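Local atomic coordinates of Exo-beta-1,3-glucanase (Streptomyces sp. SirexAA-E, PDB entry 4PEY), a protein that hydrolyses laminarin and laminarioligosaccharides as a secreted exo-beta-1,3-glucanase, releasing glucose and laminaribiose as end products. Residues A[172-177]-A[495-500]. The protein carries 1 engineered substitution. Sequence-based numbering, arbitrary orientation.
Sequences QQQWYT and GSYCYF. With BGC (beta-D-glucopyranose), chain B; BGC (beta-D-glucopyranose), chain C.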
ATOM      1  N   GLN A 172      -2.224  -0.256 -17.503  1.00 12.44           N
ATOM      2  CA  GLN A 172      -1.814   0.245 -16.192  1.00 11.24           C
ATOM      3  C   GLN A 172      -0.990   1.519 -16.294  1.00 12.10           C
ATOM      4  O   GLN A 172       0.015   1.544 -16.989  1.00 12.98           O
ATOM      5  CB  GLN A 172      -1.000  -0.814 -15.445  1.00 11.84           C
ATOM      6  CG  GLN A 172      -1.828  -1.955 -14.864  1.00 11.77           C
ATOM      7  CD  GLN A 172      -2.613  -1.531 -13.634  1.00 11.95           C
ATOM      8  OE1 GLN A 172      -2.494  -0.398 -13.163  1.00 12.73           O
ATOM      9  NE2 GLN A 172      -3.423  -2.437 -13.113  1.00 12.72           N
ATOM     10  N   GLN A 173      -1.404   2.566 -15.582  1.00 12.71           N
ATOM     11  CA  GLN A 173      -0.708   3.853 -15.621  1.00 12.07           C
ATOM     12  C   GLN A 173       0.715   3.765 -15.081  1.00 12.11           C
ATOM     13  O   GLN A 173       1.657   4.350 -15.632  1.00 12.25           O
ATOM     14  CB  GLN A 173      -1.466   4.890 -14.799  1.00 13.26           C
ATOM     15  CG  GLN A 173      -2.827   5.262 -15.321  1.00 13.54           C
ATOM     16  CD  GLN A 173      -3.658   5.983 -14.272  1.00 14.33           C
ATOM     17  OE1 GLN A 173      -3.149   6.415 -13.217  1.00 16.68           O
ATOM     18  NE2 GLN A 173      -4.948   6.096 -14.536  1.00 14.68           N
ATOM     19  N   GLN A 174       0.850   3.057 -13.969  1.00 12.10           N
ATOM     20  CA  GLN A 174       2.091   3.043 -13.221  1.00 11.42           C
ATOM     21  C   GLN A 174       2.162   1.747 -12.429  1.00 11.49           C
ATOM     22  O   GLN A 174       1.156   1.042 -12.299  1.00 12.68           O
ATOM     23  CB  GLN A 174       2.192   4.277 -12.306  1.00 10.09           C
ATOM     24  CG  GLN A 174       1.215   4.309 -11.114  1.00 10.24           C
ATOM     25  CD  GLN A 174      -0.166   4.860 -11.452  1.00 10.99           C
ATOM     26  OE1 GLN A 174      -0.306   5.932 -12.059  1.00 12.56           O
ATOM     27  NE2 GLN A 174      -1.199   4.139 -11.031  1.00 12.92           N
ATOM     28  N   TRP A 175       3.341   1.425 -11.907  1.00 12.04           N
ATOM     29  CA  TRP A 175       3.510   0.202 -11.132  1.00 11.38           C
ATOM     30  C   TRP A 175       4.811   0.251 -10.364  1.00 11.46           C
ATOM     31  O   TRP A 175       5.776   0.848 -10.843  1.00 11.72           O
ATOM     32  CB  TRP A 175       3.496  -1.037 -12.044  1.00 12.67           C
ATOM     33  CG  TRP A 175       3.120  -2.276 -11.300  1.00 10.79           C
ATOM     34  CD1 TRP A 175       3.953  -3.116 -10.607  1.00 11.81           C
ATOM     35  CD2 TRP A 175       1.795  -2.782 -11.116  1.00 11.65           C
ATOM     36  NE1 TRP A 175       3.224  -4.126 -10.023  1.00 11.88           N
ATOM     37  CE2 TRP A 175       1.898  -3.944 -10.319  1.00 11.56           C
ATOM     38  CE3 TRP A 175       0.530  -2.377 -11.569  1.00 11.47           C
ATOM     39  CZ2 TRP A 175       0.778  -4.707  -9.958  1.00 10.60           C
ATOM     40  CZ3 TRP A 175      -0.581  -3.133 -11.208  1.00 11.28           C
ATOM     41  CH2 TRP A 175      -0.448  -4.285 -10.407  1.00 10.71           C
ATOM     42  N   TYR A 176       4.832  -0.382  -9.188  1.00 11.87           N
ATOM     43  CA  TYR A 176       6.066  -0.600  -8.432  1.00 10.61           C
ATOM     44  C   TYR A 176       6.297  -2.084  -8.186  1.00 10.54           C
ATOM     45  O   TYR A 176       5.408  -2.790  -7.711  1.00 11.09           O
ATOM     46  CB  TYR A 176       6.046   0.143  -7.087  1.00 10.69           C
ATOM     47  CG  TYR A 176       7.306  -0.072  -6.260  1.00 10.16           C
ATOM     48  CD1 TYR A 176       8.571   0.159  -6.805  1.00 10.26           C
ATOM     49  CD2 TYR A 176       7.233  -0.508  -4.940  1.00 11.50           C
ATOM     50  CE1 TYR A 176       9.723  -0.032  -6.048  1.00 11.42           C
ATOM     51  CE2 TYR A 176       8.382  -0.698  -4.174  1.00 10.91           C
ATOM     52  CZ  TYR A 176       9.619  -0.456  -4.731  1.00 11.01           C
ATOM     53  OH  TYR A 176      10.746  -0.648  -3.961  1.00 11.62           O
ATOM     54  N   THR A 177       7.500  -2.547  -8.507  1.00  9.79           N
ATOM     55  CA  THR A 177       7.903  -3.925  -8.261  1.00 10.80           C
ATOM     56  C   THR A 177       9.206  -3.890  -7.480  1.00 10.00           C
ATOM     57  O   THR A 177      10.140  -3.181  -7.886  1.00 11.01           O
ATOM     58  CB  THR A 177       8.118  -4.709  -9.587  1.00 10.69           C
ATOM     59  OG1 THR A 177       6.973  -4.562 -10.435  1.00 11.92           O
ATOM     60  CG2 THR A 177       8.395  -6.197  -9.328  1.00 11.08           C
ATOM     61  N   GLY A 495       5.105  10.479  -9.612  1.00 11.32           N
ATOM     62  CA  GLY A 495       4.109  11.159 -10.427  1.00 11.02           C
ATOM     63  C   GLY A 495       2.954  11.743  -9.641  1.00 11.54           C
ATOM     64  O   GLY A 495       2.490  11.144  -8.662  1.00 13.34           O
ATOM     65  N   SER A 496       2.494  12.917 -10.075  1.00 10.82           N
ATOM     66  CA  SER A 496       1.307  13.562  -9.516  1.00 10.90           C
ATOM     67  C   SER A 496       0.339  13.899 -10.644  1.00 10.69           C
ATOM     68  O   SER A 496       0.755  14.480 -11.644  1.00 11.78           O
ATOM     69  CB  SER A 496       1.691  14.834  -8.748  1.00 11.15           C
ATOM     70  OG  SER A 496       0.541  15.551  -8.316  1.00 12.34           O
ATOM     71  N   TYR A 497      -0.936  13.539 -10.486  1.00 10.63           N
ATOM     72  CA  TYR A 497      -1.938  13.742 -11.544  1.00 10.37           C
ATOM     73  C   TYR A 497      -3.038  14.681 -11.054  1.00 10.64           C
ATOM     74  O   TYR A 497      -3.380  14.665  -9.871  1.00 12.42           O
ATOM     75  CB  TYR A 497      -2.561  12.410 -11.994  1.00 11.59           C
ATOM     76  CG  TYR A 497      -1.586  11.255 -12.043  1.00 11.84           C
ATOM     77  CD1 TYR A 497      -0.301  11.414 -12.564  1.00 10.96           C
ATOM     78  CD2 TYR A 497      -1.945  10.002 -11.562  1.00 11.00           C
ATOM     79  CE1 TYR A 497       0.602  10.364 -12.584  1.00 12.32           C
ATOM     80  CE2 TYR A 497      -1.049   8.951 -11.572  1.00 12.04           C
ATOM     81  CZ  TYR A 497       0.218   9.131 -12.097  1.00 11.44           C
ATOM     82  OH  TYR A 497       1.111   8.075 -12.114  1.00 12.59           O
ATOM     83  N   CYS A 498      -3.600  15.503 -11.939  1.00 10.78           N
ATOM     84  CA  CYS A 498      -4.722  16.342 -11.523  1.00 10.40           C
ATOM     85  C   CYS A 498      -5.982  16.057 -12.337  1.00 11.33           C
ATOM     86  O   CYS A 498      -5.936  15.632 -13.491  1.00 12.41           O
ATOM     87  CB  CYS A 498      -4.372  17.840 -11.591  1.00 11.40           C
ATOM     88  SG  CYS A 498      -4.254  18.590 -13.236  1.00 12.21           S
ATOM     89  N   TYR A 499      -7.115  16.284 -11.692  1.00 11.88           N
ATOM     90  CA  TYR A 499      -8.420  16.111 -12.299  1.00 13.74           C
ATOM     91  C   TYR A 499      -9.364  17.023 -11.526  1.00 13.37           C
ATOM     92  O   TYR A 499     -10.182  16.578 -10.720  1.00 13.55           O
ATOM     93  CB  TYR A 499      -8.851  14.641 -12.260  1.00 14.30           C
ATOM     94  CG  TYR A 499     -10.197  14.320 -12.867  1.00 16.21           C
ATOM     95  CD1 TYR A 499     -10.421  14.444 -14.239  1.00 16.59           C
ATOM     96  CD2 TYR A 499     -11.235  13.847 -12.072  1.00 16.22           C
ATOM     97  CE1 TYR A 499     -11.659  14.122 -14.795  1.00 16.88           C
ATOM     98  CE2 TYR A 499     -12.462  13.526 -12.612  1.00 18.16           C
ATOM     99  CZ  TYR A 499     -12.673  13.665 -13.967  1.00 19.37           C
ATOM    100  OH  TYR A 499     -13.904  13.333 -14.477  1.00 23.42           O
ATOM    101  N   PHE A 500      -9.210  18.321 -11.765  1.00 12.95           N
ATOM    102  CA  PHE A 500     -10.040  19.312 -11.106  1.00 12.84           C
ATOM    103  C   PHE A 500     -11.392  19.368 -11.814  1.00 14.72           C
ATOM    104  O   PHE A 500     -11.659  20.273 -12.603  1.00 14.52           O
ATOM    105  CB  PHE A 500      -9.342  20.683 -11.104  1.00 13.20           C
ATOM    106  CG  PHE A 500      -8.124  20.747 -10.211  1.00 13.31           C
ATOM    107  CD1 PHE A 500      -8.260  20.865  -8.835  1.00 15.02           C
ATOM    108  CD2 PHE A 500      -6.840  20.707 -10.750  1.00 11.95           C
ATOM    109  CE1 PHE A 500      -7.132  20.928  -8.002  1.00 15.53           C
ATOM    110  CE2 PHE A 500      -5.713  20.776  -9.924  1.00 13.82           C
ATOM    111  CZ  PHE A 500      -5.862  20.884  -8.551  1.00 13.82           C
TER
HETATM  112  C2  BGC B   2      -7.537   7.862 -13.209  1.00 14.67           C
HETATM  113  C3  BGC B   2      -8.583   8.049 -12.118  1.00 15.44           C
HETATM  114  C4  BGC B   2      -9.343   9.346 -12.352  1.00 17.08           C
HETATM  115  C5  BGC B   2      -9.912   9.352 -13.761  1.00 17.39           C
HETATM  116  C6  BGC B   2     -10.676  10.644 -14.017  1.00 22.19           C
HETATM  117  C1  BGC B   2      -8.132   8.033 -14.601  1.00 14.53           C
HETATM  118  O2  BGC B   2      -7.012   6.556 -13.107  1.00 15.22           O
HETATM  119  O3  BGC B   2      -7.828   8.095 -10.888  0.51 17.62           O
HETATM  120  O4  BGC B   2     -10.362   9.466 -11.378  1.00 19.33           O
HETATM  121  O5  BGC B   2      -8.844   9.254 -14.688  1.00 16.42           O
HETATM  122  O6  BGC B   2     -11.248  10.599 -15.308  1.00 23.81           O
HETATM  123  C2  BGC C   1      -6.163   6.941 -17.454  1.00 17.03           C
HETATM  124  C3  BGC C   1      -7.326   7.786 -16.948  1.00 15.62           C
HETATM  125  C4  BGC C   1      -7.435   9.076 -17.748  1.00 16.95           C
HETATM  126  C5  BGC C   1      -7.506   8.723 -19.229  1.00 17.34           C
HETATM  127  C6  BGC C   1      -7.610   9.974 -20.090  1.00 23.74           C
HETATM  128  C1  BGC C   1      -6.246   6.755 -18.966  1.00 18.38           C
HETATM  129  O1  BGC C   1      -5.074   6.106 -19.414  1.00 23.88           O
HETATM  130  O2  BGC C   1      -6.165   5.686 -16.810  1.00 17.66           O
HETATM  131  O3  BGC C   1      -7.062   8.083 -15.522  1.00 15.58           O
HETATM  132  O4  BGC C   1      -8.594   9.788 -17.357  1.00 19.72           O
HETATM  133  O5  BGC C   1      -6.334   8.025 -19.579  1.00 20.16           O
HETATM  134  O6  BGC C   1      -7.798   9.580 -21.437  1.00 26.43           O
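Tyr497 gives its phenol proton to OE1 of Gln174 where the two parallel beta-helices of this family 55 glycosidase meet, beside the bound glucan. Tyrosine suits the place: its long, rigid phenol reaches across from strand 489-498 and ends in a single O-H donor for the amide on strand 174-178. The bond is short, 2.6 Å from Tyr497 OH to Gln174 OE1. A bend at chi2 (-84°) turns the Gln174 amide off the line of its chain, to 24° from the ring plane, and brings OE1 to the ring edge, 3.1 Å from Tyr497 CE2. Glutamine works at both ends: NE2 is held by Gly155 O and Ser154 OG, fixing which end faces the tyrosine.

Gln173, a substrate-binding residue, points its amide between two glucoses. NE2 donates one bond to O2 of the chain B glucose and another to O2 of the chain C glucose, spending both N-H groups on adjacent units. Its amide stands at 83° to the Tyr497 ring, Gln173 OE1 lying obliquely 3.7 Å from Tyr497 CE2 and making a weak hydrogen bond with Ser154 OG.

Farther out, Trp190 meets the Tyr497 ring edge-to-face, and the side chain of Ala458, engineered at the inferred proton-donor position, is about 5 Å from that of Tyr497. Beyond the strand's end, Tyr499 offers a flat aromatic platform: C6 of the chain B glucose sits 3.5 Å above its plane, over the ring centre.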